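Side-chain contacts in myosin-I heavy chain (Dictyostelium discoideum, PDB 5EJR), which is an actin-based ATPase motor involved in adhesion and the early steps of phagocytosis, seen here as its C-terminal MyTH4-FERM tail region: residues L424-Q429 / K435-I440; N457-Q462 / I485-T490. All coordinates share one frame; numbering follows the deposited sequence.

Contact 1: residues L424-Q429 / K435-I440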
loop_
_atom_site.group_PDB
_atom_site.type_symbol
_atom_site.label_atom_id
_atom_site.label_comp_id
_atom_site.label_asym_id
_atom_site.label_seq_id
_atom_site.Cartn_x
_atom_site.Cartn_y
_atom_site.Cartn_z
ATOM N N LEU A 424 7.018 15.637 4.624
ATOM C CA LEU A 424 5.864 16.274 5.286
ATOM C C LEU A 424 4.708 15.336 5.561
ATOM O O LEU A 424 4.391 14.487 4.743
ATOM C CB LEU A 424 5.366 17.509 4.490
ATOM C CG LEU A 424 6.411 18.538 4.047
ATOM C CD1 LEU A 424 5.806 19.539 3.056
ATOM C CD2 LEU A 424 6.983 19.270 5.203
ATOM N N PHE A 425 4.106 15.465 6.740
ATOM C CA PHE A 425 2.952 14.649 7.122
ATOM C C PHE A 425 1.865 15.595 7.632
ATOM O O PHE A 425 2.162 16.475 8.432
ATOM C CB PHE A 425 3.332 13.661 8.263
ATOM C CG PHE A 425 4.381 12.635 7.900
ATOM C CD1 PHE A 425 4.031 11.458 7.248
ATOM C CD2 PHE A 425 5.726 12.869 8.172
ATOM C CE1 PHE A 425 5.005 10.523 6.888
ATOM C CE2 PHE A 425 6.697 11.927 7.829
ATOM C CZ PHE A 425 6.335 10.767 7.176
ATOM N N ASN A 426 0.617 15.423 7.198
ATOM C CA ASN A 426 -0.489 16.252 7.722
ATOM C C ASN A 426 -0.811 15.856 9.148
ATOM O O ASN A 426 -1.042 14.681 9.414
ATOM C CB ASN A 426 -1.755 16.131 6.852
ATOM C CG ASN A 426 -1.575 16.554 5.415
ATOM O OD1 ASN A 426 -2.008 15.875 4.488
ATOM N ND2 ASN A 426 -0.912 17.669 5.195
ATOM N N ILE A 427 -0.767 16.818 10.077
ATOM C CA ILE A 427 -1.088 16.561 11.488
ATOM C C ILE A 427 -2.208 17.469 11.971
ATOM O O ILE A 427 -2.375 18.575 11.447
ATOM C CB ILE A 427 0.131 16.600 12.459
ATOM C CG1 ILE A 427 0.837 17.976 12.449
ATOM C CG2 ILE A 427 1.102 15.445 12.216
ATOM C CD1 ILE A 427 0.734 18.667 13.705
ATOM N N GLN A 428 -2.927 17.014 13.012
ATOM C CA GLN A 428 -3.996 17.766 13.674
ATOM C C GLN A 428 -3.504 18.167 15.061
ATOM O O GLN A 428 -2.934 17.347 15.782
ATOM C CB GLN A 428 -5.294 16.943 13.752
ATOM C CG GLN A 428 -5.899 16.604 12.392
ATOM C CD GLN A 428 -6.907 17.621 11.913
ATOM O OE1 GLN A 428 -7.726 18.152 12.679
ATOM N NE2 GLN A 428 -6.922 17.859 10.610
ATOM N N GLN A 429 -3.691 19.439 15.405
ATOM C CA GLN A 429 -3.251 20.062 16.649
ATOM C C GLN A 429 -4.379 20.860 17.311
ATOM O O GLN A 429 -5.259 21.372 16.619
ATOM C CB GLN A 429 -2.129 21.054 16.322
ATOM C CG GLN A 429 -0.726 20.554 16.593
ATOM C CD GLN A 429 0.249 21.706 16.550
ATOM O OE1 GLN A 429 0.127 22.638 15.734
ATOM N NE2 GLN A 429 1.203 21.697 17.478
ATOM N N LYS A 435 -4.638 22.551 11.719
ATOM C CA LYS A 435 -4.241 21.643 10.641
ATOM C C LYS A 435 -2.813 22.090 10.245
ATOM O O LYS A 435 -2.651 23.163 9.654
ATOM C CB LYS A 435 -5.224 21.752 9.466
ATOM C CG LYS A 435 -5.476 20.444 8.723
ATOM C CD LYS A 435 -6.891 20.390 8.112
ATOM C CE LYS A 435 -6.995 20.939 6.702
ATOM N NZ LYS A 435 -6.401 20.028 5.682
ATOM N N ALA A 436 -1.777 21.333 10.694
ATOM C CA ALA A 436 -0.371 21.683 10.457
ATOM C C ALA A 436 0.430 20.590 9.710
ATOM O O ALA A 436 -0.119 19.532 9.389
ATOM C CB ALA A 436 0.290 22.018 11.780
ATOM N N TRP A 437 1.726 20.863 9.426
ATOM C CA TRP A 437 2.628 19.919 8.764
ATOM C C TRP A 437 3.724 19.482 9.702
ATOM O O TRP A 437 4.461 20.325 10.218
ATOM C CB TRP A 437 3.307 20.546 7.536
ATOM C CG TRP A 437 2.443 20.743 6.331
ATOM C CD1 TRP A 437 1.277 20.100 6.036
ATOM C CD2 TRP A 437 2.720 21.604 5.219
ATOM N NE1 TRP A 437 0.803 20.516 4.816
ATOM C CE2 TRP A 437 1.671 21.438 4.289
ATOM C CE3 TRP A 437 3.748 22.522 4.929
ATOM C CZ2 TRP A 437 1.613 22.160 3.086
ATOM C CZ3 TRP A 437 3.705 23.217 3.727
ATOM C CH2 TRP A 437 2.643 23.043 2.825
ATOM N N LEU A 438 3.858 18.159 9.898
ATOM C CA LEU A 438 4.966 17.609 10.670
ATOM C C LEU A 438 6.068 17.472 9.631
ATOM O O LEU A 438 5.845 16.828 8.607
ATOM C CB LEU A 438 4.610 16.223 11.253
ATOM C CG LEU A 438 5.744 15.452 11.907
ATOM C CD1 LEU A 438 6.054 16.011 13.275
ATOM C CD2 LEU A 438 5.400 13.969 12.009
ATOM N N ALA A 439 7.208 18.134 9.841
ATOM C CA ALA A 439 8.316 18.058 8.893
ATOM C C ALA A 439 9.482 17.302 9.521
ATOM O O ALA A 439 9.891 17.630 10.636
ATOM C CB ALA A 439 8.759 19.463 8.496
ATOM N N ILE A 440 10.006 16.281 8.824
ATOM C CA ILE A 440 11.166 15.524 9.326
ATOM C C ILE A 440 12.235 15.618 8.280
ATOM O O ILE A 440 11.966 15.344 7.108
ATOM C CB ILE A 440 10.824 14.051 9.701
ATOM C CG1 ILE A 440 9.632 14.009 10.728
ATOM C CG2 ILE A 440 12.062 13.317 10.263
ATOM C CD1 ILE A 440 9.017 12.584 10.982
#
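The beta hairpin of strands 423-428 and 435-440 pairs F425 with L438 and I427 with A436, each an antiparallel hydrogen-bonded pair with two backbone bonds. The straightest runs from I427 N to A436 O, 2.9 Å at 175°. On the face bearing L424, N426, W437 and A439, the indole of W437 stands out from the sheet between L424 and N426. L424 CD1 lies over one face of the W437 six-membered ring, a CH-pi contact 4.3 Å from its centroid and offset toward the rim, while L424 CD2 rests 3.7 Å from A439 CB; alanine is small enough to leave room for that branch. At the indole edge, N426 ND2 lies 3.3 Å from W437 NE1, but both are donors and no bond forms. The hairpin opens the PH/PTB-like lobe of the FERM domain, and its other face looks into the interior, where apolar residues suit their neighbours: helix 494-505 lies against F425 and I440, F489 touches I427, and V445 and I447 flank L438 in the same sheet. There F425 CD2 meets L438 CD2 at 4.0 Å, and F425 CE2 approaches I440 CD1. I427 holds CG1 between its backbone N and carbonyl carbon (chi1 60°), which leaves CG2 against L438 CB at 3.7 Å; its CD1 reaches A436 CB. Cutting this side chain back to an alanine is likely to open a gap beside L438 and A436 and deprive F489 of an apolar neighbour. Nearer the turn, Q428 NE2 lies alongside the aliphatic CG of K435, 3.5 Å away, at the exposed end of the ladder.

Contact 2: residues N457-Q462 / I485-T490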
loop_
_atom_site.group_PDB
_atom_site.type_symbol
_atom_site.label_atom_id
_atom_site.label_comp_id
_atom_site.label_asym_id
_atom_site.label_seq_id
_atom_site.Cartn_x
_atom_site.Cartn_y
_atom_site.Cartn_z
ATOM N N ASN A 457 7.631 25.181 15.438
ATOM C CA ASN A 457 8.405 24.424 16.399
ATOM C C ASN A 457 9.550 23.681 15.742
ATOM O O ASN A 457 9.435 23.296 14.583
ATOM C CB ASN A 457 7.502 23.432 17.093
ATOM C CG ASN A 457 6.676 24.035 18.181
ATOM O OD1 ASN A 457 7.113 24.132 19.332
ATOM N ND2 ASN A 457 5.458 24.445 17.836
ATOM N N PHE A 458 10.646 23.472 16.489
ATOM C CA PHE A 458 11.792 22.721 15.999
ATOM C C PHE A 458 12.507 22.007 17.116
ATOM O O PHE A 458 12.868 22.619 18.127
ATOM C CB PHE A 458 12.774 23.600 15.188
ATOM C CG PHE A 458 14.001 22.837 14.737
ATOM C CD1 PHE A 458 13.912 21.865 13.748
ATOM C CD2 PHE A 458 15.227 23.030 15.364
ATOM C CE1 PHE A 458 15.034 21.128 13.367
ATOM C CE2 PHE A 458 16.355 22.319 14.958
ATOM C CZ PHE A 458 16.250 21.369 13.965
ATOM N N TRP A 459 12.766 20.721 16.905
ATOM C CA TRP A 459 13.457 19.878 17.856
ATOM C C TRP A 459 14.526 19.095 17.100
ATOM O O TRP A 459 14.204 18.336 16.180
ATOM C CB TRP A 459 12.460 18.891 18.508
ATOM C CG TRP A 459 11.301 19.521 19.232
ATOM C CD1 TRP A 459 11.281 19.933 20.532
ATOM C CD2 TRP A 459 9.981 19.762 18.713
ATOM N NE1 TRP A 459 10.027 20.408 20.861
ATOM C CE2 TRP A 459 9.215 20.329 19.759
ATOM C CE3 TRP A 459 9.359 19.521 17.480
ATOM C CZ2 TRP A 459 7.867 20.671 19.602
ATOM C CZ3 TRP A 459 8.021 19.863 17.321
ATOM C CH2 TRP A 459 7.284 20.410 18.382
ATOM N N THR A 460 15.797 19.265 17.486
ATOM C CA THR A 460 16.897 18.523 16.871
ATOM C C THR A 460 16.785 17.064 17.276
ATOM O O THR A 460 16.179 16.766 18.309
ATOM C CB THR A 460 18.261 19.078 17.322
ATOM O OG1 THR A 460 18.395 18.884 18.723
ATOM C CG2 THR A 460 18.461 20.531 16.969
ATOM N N PHE A 461 17.405 16.160 16.518
ATOM C CA PHE A 461 17.415 14.756 16.888
ATOM C C PHE A 461 18.144 14.511 18.214
ATOM O O PHE A 461 17.732 13.632 18.982
ATOM C CB PHE A 461 18.007 13.899 15.770
ATOM C CG PHE A 461 17.108 13.789 14.559
ATOM C CD1 PHE A 461 15.796 13.331 14.681
ATOM C CD2 PHE A 461 17.582 14.107 13.293
ATOM C CE1 PHE A 461 14.970 13.205 13.553
ATOM C CE2 PHE A 461 16.764 13.967 12.171
ATOM C CZ PHE A 461 15.466 13.517 12.305
ATOM N N GLN A 462 19.198 15.320 18.497
ATOM C CA GLN A 462 20.020 15.250 19.723
ATOM C C GLN A 462 19.147 15.465 20.957
ATOM O O GLN A 462 19.333 14.797 21.967
ATOM C CB GLN A 462 21.143 16.321 19.698
ATOM C CG GLN A 462 22.203 16.142 18.591
ATOM C CD GLN A 462 21.639 16.222 17.178
ATOM O OE1 GLN A 462 20.962 17.187 16.796
ATOM N NE2 GLN A 462 21.840 15.162 16.397
ATOM N N ILE A 485 9.851 16.470 28.839
ATOM C CA ILE A 485 8.681 17.057 28.142
ATOM C C ILE A 485 8.322 16.166 26.944
ATOM O O ILE A 485 9.157 15.879 26.089
ATOM C CB ILE A 485 8.750 18.583 27.783
ATOM C CG1 ILE A 485 9.010 19.457 29.037
ATOM C CG2 ILE A 485 7.441 19.050 27.075
ATOM C CD1 ILE A 485 9.568 20.820 28.757
ATOM N N LYS A 486 7.065 15.726 26.916
ATOM C CA LYS A 486 6.437 14.845 25.928
ATOM C C LYS A 486 5.691 15.720 24.908
ATOM O O LYS A 486 4.868 16.538 25.319
ATOM C CB LYS A 486 5.408 14.010 26.704
ATOM C CG LYS A 486 5.061 12.676 26.158
ATOM C CD LYS A 486 4.381 11.921 27.262
ATOM C CE LYS A 486 3.619 10.784 26.695
ATOM N NZ LYS A 486 2.997 9.978 27.743
ATOM N N GLN A 487 5.975 15.557 23.596
ATOM C CA GLN A 487 5.284 16.313 22.538
ATOM C C GLN A 487 4.547 15.333 21.656
ATOM O O GLN A 487 5.176 14.445 21.077
ATOM C CB GLN A 487 6.254 17.173 21.692
ATOM C CG GLN A 487 7.086 18.180 22.491
ATOM C CD GLN A 487 6.317 19.411 22.890
ATOM O OE1 GLN A 487 5.162 19.647 22.471
ATOM N NE2 GLN A 487 6.963 20.241 23.689
ATOM N N THR A 488 3.232 15.527 21.519
ATOM C CA THR A 488 2.325 14.627 20.809
ATOM C C THR A 488 1.627 15.291 19.616
ATOM O O THR A 488 1.199 16.440 19.712
ATOM C CB THR A 488 1.332 14.045 21.837
ATOM O OG1 THR A 488 2.093 13.412 22.865
ATOM C CG2 THR A 488 0.358 13.041 21.238
ATOM N N PHE A 489 1.479 14.535 18.510
ATOM C CA PHE A 489 0.863 15.023 17.273
ATOM C C PHE A 489 -0.151 14.016 16.770
ATOM O O PHE A 489 0.129 12.815 16.745
ATOM C CB PHE A 489 1.941 15.275 16.200
ATOM C CG PHE A 489 3.248 15.836 16.714
ATOM C CD1 PHE A 489 3.431 17.205 16.845
ATOM C CD2 PHE A 489 4.294 14.993 17.072
ATOM C CE1 PHE A 489 4.650 17.722 17.307
ATOM C CE2 PHE A 489 5.507 15.508 17.543
ATOM C CZ PHE A 489 5.681 16.868 17.643
ATOM N N THR A 490 -1.331 14.494 16.383
ATOM C CA THR A 490 -2.416 13.628 15.915
ATOM C C THR A 490 -2.220 13.303 14.466
ATOM O O THR A 490 -2.174 14.210 13.635
ATOM C CB THR A 490 -3.789 14.253 16.267
ATOM O OG1 THR A 490 -3.867 14.384 17.691
ATOM C CG2 THR A 490 -4.975 13.454 15.728
#
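W459 and Q487 are each anchored by a backbone hydrogen bond within their own sheet, W459 to V445 and Q487 to I476; between the two segments there is no hydrogen bond, and side chains alone bridge the distance. The CA atoms of W459 and Q487 stand 10.1 Å apart, a span that the large indole can fill. Its six-membered ring does most of the touching. CZ2 of W459 meets the amide carbon CD of Q487 at 3.8 Å, while W459 NE1 lies 4.0 Å from Q487 CG, so the glutamine serves here through its carbon chain as much as through its amide. A turn about the CB-CG bond (chi2 -78°) sets CD of Q487 against the CZ2 corner; the side chain crosses the indole at about a right angle, with amide and ring planes 39° apart. Above one indole face, toward the rim, sits Q487 CB.

Strand 455-460 ends the four-stranded sheet and strand 486-490 the three-stranded one, so this meeting spans the interior of the PH/PTB-like beta sandwich that forms the last lobe of the FERM domain. Within that interior, W459 and F489 come from opposite directions. W459 CZ3 reaches F489 CZ at 3.8 Å, and W459 CH2 lies in the plane of the phenyl ring, at its edge, 3.9 Å from F489 CE1. The planes make 66° with centroids 5.8 Å apart, an oblique aromatic pair. A phenylalanine suits this buried place, being flat and wholly apolar, whereas Q487 is partly exposed as a residue, a place that tolerates a polar end. I447 packs against both aromatic side chains, and I476 packs on W459 and Q487.

How the contacts relate
Both contacts belong to the PH/PTB-like lobe of the FERM domain and both are partly buried, but they tie it together differently. Contact 1 joins neighbouring strands of one sheet through a ladder of backbone bonds and buries 640 Å² between its segments; contact 2 bridges the outermost strands of two sheets by side chains alone and buries 137 Å². In contact 1 one face, with F425, I427, A436 and L438, is buried, while the other mixes apolar residues with exposed N426, Q428 and K435. In contact 2 F489 is buried, W459 and Q487 partly exposed. A probable hydrogen bond from Q428 N to T490 O, 3.0 Å, joins the two contacts, and I440 touches F461.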